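Local structure of designed helical repeat protein (Synthetic construct, 5CWQ) at residues R186-A191 and E219-V224. The protein is a de novo designed helical repeat protein, made to explore the range of repeat folds and probably without a biological function. Numbering follows the deposited sequence.
Sequences RVEEEA and EARRHV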
loop_
_atom_site.group_PDB
_atom_site.type_symbol
_atom_site.label_atom_id
_atom_site.label_comp_id
_atom_site.label_asym_id
_atom_site.label_seq_id
_atom_site.Cartn_x
_atom_site.Cartn_y
_atom_site.Cartn_z
ATOM N N ARG A 186 11.492 -3.509 11.177
ATOM C CA ARG A 186 10.663 -4.373 12.003
ATOM C C ARG A 186 9.770 -5.258 11.138
ATOM O O ARG A 186 9.726 -6.475 11.322
ATOM C CB ARG A 186 9.815 -3.541 12.967
ATOM C CG ARG A 186 9.273 -4.332 14.150
ATOM C CD ARG A 186 8.483 -3.457 15.116
ATOM N NE ARG A 186 9.244 -2.285 15.556
ATOM C CZ ARG A 186 9.138 -1.065 15.033
ATOM N NH1 ARG A 186 8.296 -0.818 14.036
ATOM N NH2 ARG A 186 9.882 -0.078 15.515
ATOM N N VAL A 187 9.069 -4.652 10.186
ATOM C CA VAL A 187 8.137 -5.402 9.353
ATOM C C VAL A 187 8.898 -6.357 8.433
ATOM O O VAL A 187 8.406 -7.438 8.114
ATOM C CB VAL A 187 7.232 -4.464 8.520
ATOM C CG1 VAL A 187 8.053 -3.640 7.555
ATOM C CG2 VAL A 187 6.163 -5.264 7.773
ATOM N N GLU A 188 10.101 -5.967 8.023
ATOM C CA GLU A 188 10.932 -6.839 7.201
ATOM C C GLU A 188 11.261 -8.125 7.952
ATOM O O GLU A 188 11.144 -9.222 7.406
ATOM C CB GLU A 188 12.223 -6.132 6.786
ATOM C CG GLU A 188 13.136 -6.986 5.923
ATOM C CD GLU A 188 14.429 -6.281 5.568
ATOM O OE1 GLU A 188 14.521 -5.056 5.795
ATOM O OE2 GLU A 188 15.355 -6.955 5.065
ATOM N N GLU A 189 11.667 -7.984 9.210
ATOM C CA GLU A 189 12.030 -9.135 10.028
ATOM C C GLU A 189 10.811 -10.020 10.282
ATOM O O GLU A 189 10.903 -11.246 10.220
ATOM C CB GLU A 189 12.646 -8.681 11.355
ATOM C CG GLU A 189 13.180 -9.822 12.210
ATOM C CD GLU A 189 13.820 -9.345 13.502
ATOM O OE1 GLU A 189 13.923 -8.115 13.701
ATOM O OE2 GLU A 189 14.222 -10.200 14.319
ATOM N N GLU A 190 9.669 -9.395 10.560
ATOM C CA GLU A 190 8.430 -10.135 10.772
ATOM C C GLU A 190 8.049 -10.926 9.527
ATOM O O GLU A 190 7.680 -12.095 9.611
ATOM C CB GLU A 190 7.289 -9.187 11.147
ATOM C CG GLU A 190 7.427 -8.547 12.514
ATOM C CD GLU A 190 6.314 -7.561 12.804
ATOM O OE1 GLU A 190 5.149 -7.998 12.934
ATOM O OE2 GLU A 190 6.601 -6.349 12.898
ATOM N N ALA A 191 8.144 -10.280 8.372
ATOM C CA ALA A 191 7.776 -10.906 7.109
ATOM C C ALA A 191 8.698 -12.079 6.791
ATOM O O ALA A 191 8.251 -13.114 6.297
ATOM C CB ALA A 191 7.812 -9.885 5.988
ATOM N N GLU A 219 12.431 -2.126 0.174
ATOM C CA GLU A 219 12.413 -0.950 -0.692
ATOM C C GLU A 219 12.228 0.314 0.142
ATOM O O GLU A 219 12.845 1.342 -0.128
ATOM C CB GLU A 219 11.308 -1.043 -1.748
ATOM C CG GLU A 219 11.192 0.235 -2.591
ATOM C CD GLU A 219 10.265 0.104 -3.786
ATOM O OE1 GLU A 219 10.130 -1.009 -4.333
ATOM O OE2 GLU A 219 9.676 1.129 -4.189
ATOM N N ALA A 220 11.367 0.231 1.152
ATOM C CA ALA A 220 11.119 1.359 2.039
ATOM C C ALA A 220 12.403 1.777 2.744
ATOM O O ALA A 220 12.705 2.964 2.856
ATOM C CB ALA A 220 10.045 1.007 3.055
ATOM N N ARG A 221 13.159 0.789 3.212
ATOM C CA ARG A 221 14.418 1.050 3.893
ATOM C C ARG A 221 15.431 1.666 2.936
ATOM O O ARG A 221 16.081 2.656 3.267
ATOM C CB ARG A 221 14.978 -0.238 4.499
ATOM C CG ARG A 221 16.274 -0.036 5.263
ATOM C CD ARG A 221 16.697 -1.289 6.012
ATOM N NE ARG A 221 16.883 -2.430 5.121
ATOM C CZ ARG A 221 17.575 -3.522 5.431
ATOM N NH1 ARG A 221 18.166 -3.629 6.615
ATOM N NH2 ARG A 221 17.685 -4.509 4.552
ATOM N N ARG A 222 15.557 1.084 1.748
ATOM C CA ARG A 222 16.471 1.609 0.741
ATOM C C ARG A 222 16.120 3.048 0.374
ATOM O O ARG A 222 17.008 3.881 0.196
ATOM C CB ARG A 222 16.455 0.733 -0.515
ATOM C CG ARG A 222 17.229 -0.567 -0.374
ATOM C CD ARG A 222 17.443 -1.235 -1.725
ATOM N NE ARG A 222 16.183 -1.510 -2.415
ATOM C CZ ARG A 222 15.463 -2.619 -2.264
ATOM N NH1 ARG A 222 15.862 -3.581 -1.440
ATOM N NH2 ARG A 222 14.332 -2.769 -2.943
ATOM N N HIS A 223 14.825 3.334 0.268
ATOM C CA HIS A 223 14.365 4.663 -0.122
ATOM C C HIS A 223 14.815 5.705 0.894
ATOM O O HIS A 223 15.353 6.746 0.527
ATOM C CB HIS A 223 12.843 4.684 -0.261
ATOM C CG HIS A 223 12.315 5.917 -0.926
ATOM N ND1 HIS A 223 12.420 6.132 -2.285
ATOM C CD2 HIS A 223 11.678 7.000 -0.423
ATOM C CE1 HIS A 223 11.869 7.294 -2.589
ATOM N NE2 HIS A 223 11.412 7.842 -1.478
ATOM N N VAL A 224 14.593 5.412 2.171
ATOM C CA VAL A 224 15.006 6.301 3.249
ATOM C C VAL A 224 16.520 6.479 3.286
ATOM O O VAL A 224 17.018 7.597 3.421
ATOM C CB VAL A 224 14.538 5.769 4.618
ATOM C CG1 VAL A 224 15.121 6.601 5.750
ATOM C CG2 VAL A 224 13.026 5.770 4.690
#
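Glu-188 and Arg-221 meet across the surface of two adjacent helices in a salt bridge that works through charge alone, an ion pair without a directed hydrogen bond. The carboxylate comes over one face of the guanidinium: Glu-188 OE1 stands 3.3 Å above that plane, displaced toward the rim, and lies 3.4 Å from Arg-221 CZ. The second oxygen, Glu-188 OE2, is 3.4 Å from Arg-221 NH2 and well out of the plane, where no N-H points at it. The two flat groups are turned 83° apart, so the paired, coplanar approach of a bidentate salt bridge is absent.

Glu-188 reaches across fully extended, its CG anti to the backbone N (chi1 -180°) and the chain straight beyond CG, which spends its whole length on spanning the gap between the two segments, whose nearest CA atoms, those of Glu-188 and Arg-221, are 9.2 Å apart. Arg-221 also starts with CG opposite its backbone N, but a bend at chi3 (59°) swings the guanidinium so that it presents a face to the acid, and the two side chains cross at about a right angle.

With the carboxylate removed, as by an alanine at Glu-188, the Arg-221 guanidinium would probably lose this counter-charge while still beside the like charge of Arg-185, and be less fixed in its rotation. A phosphate ion, probably from the crystallisation liquor, makes a further weak ion pair with Arg-221 NE.

The bridge joins helix 174-201 to helix 204-230, consecutive helices of the repeat array. Val-187 on Ala-217, Ala-220 on Ala-184 and Val-224 on Ala-177 close the seam between these two, while Val-187 on Ile-157 and Val-224 on Ala-165 reach helix 147-171.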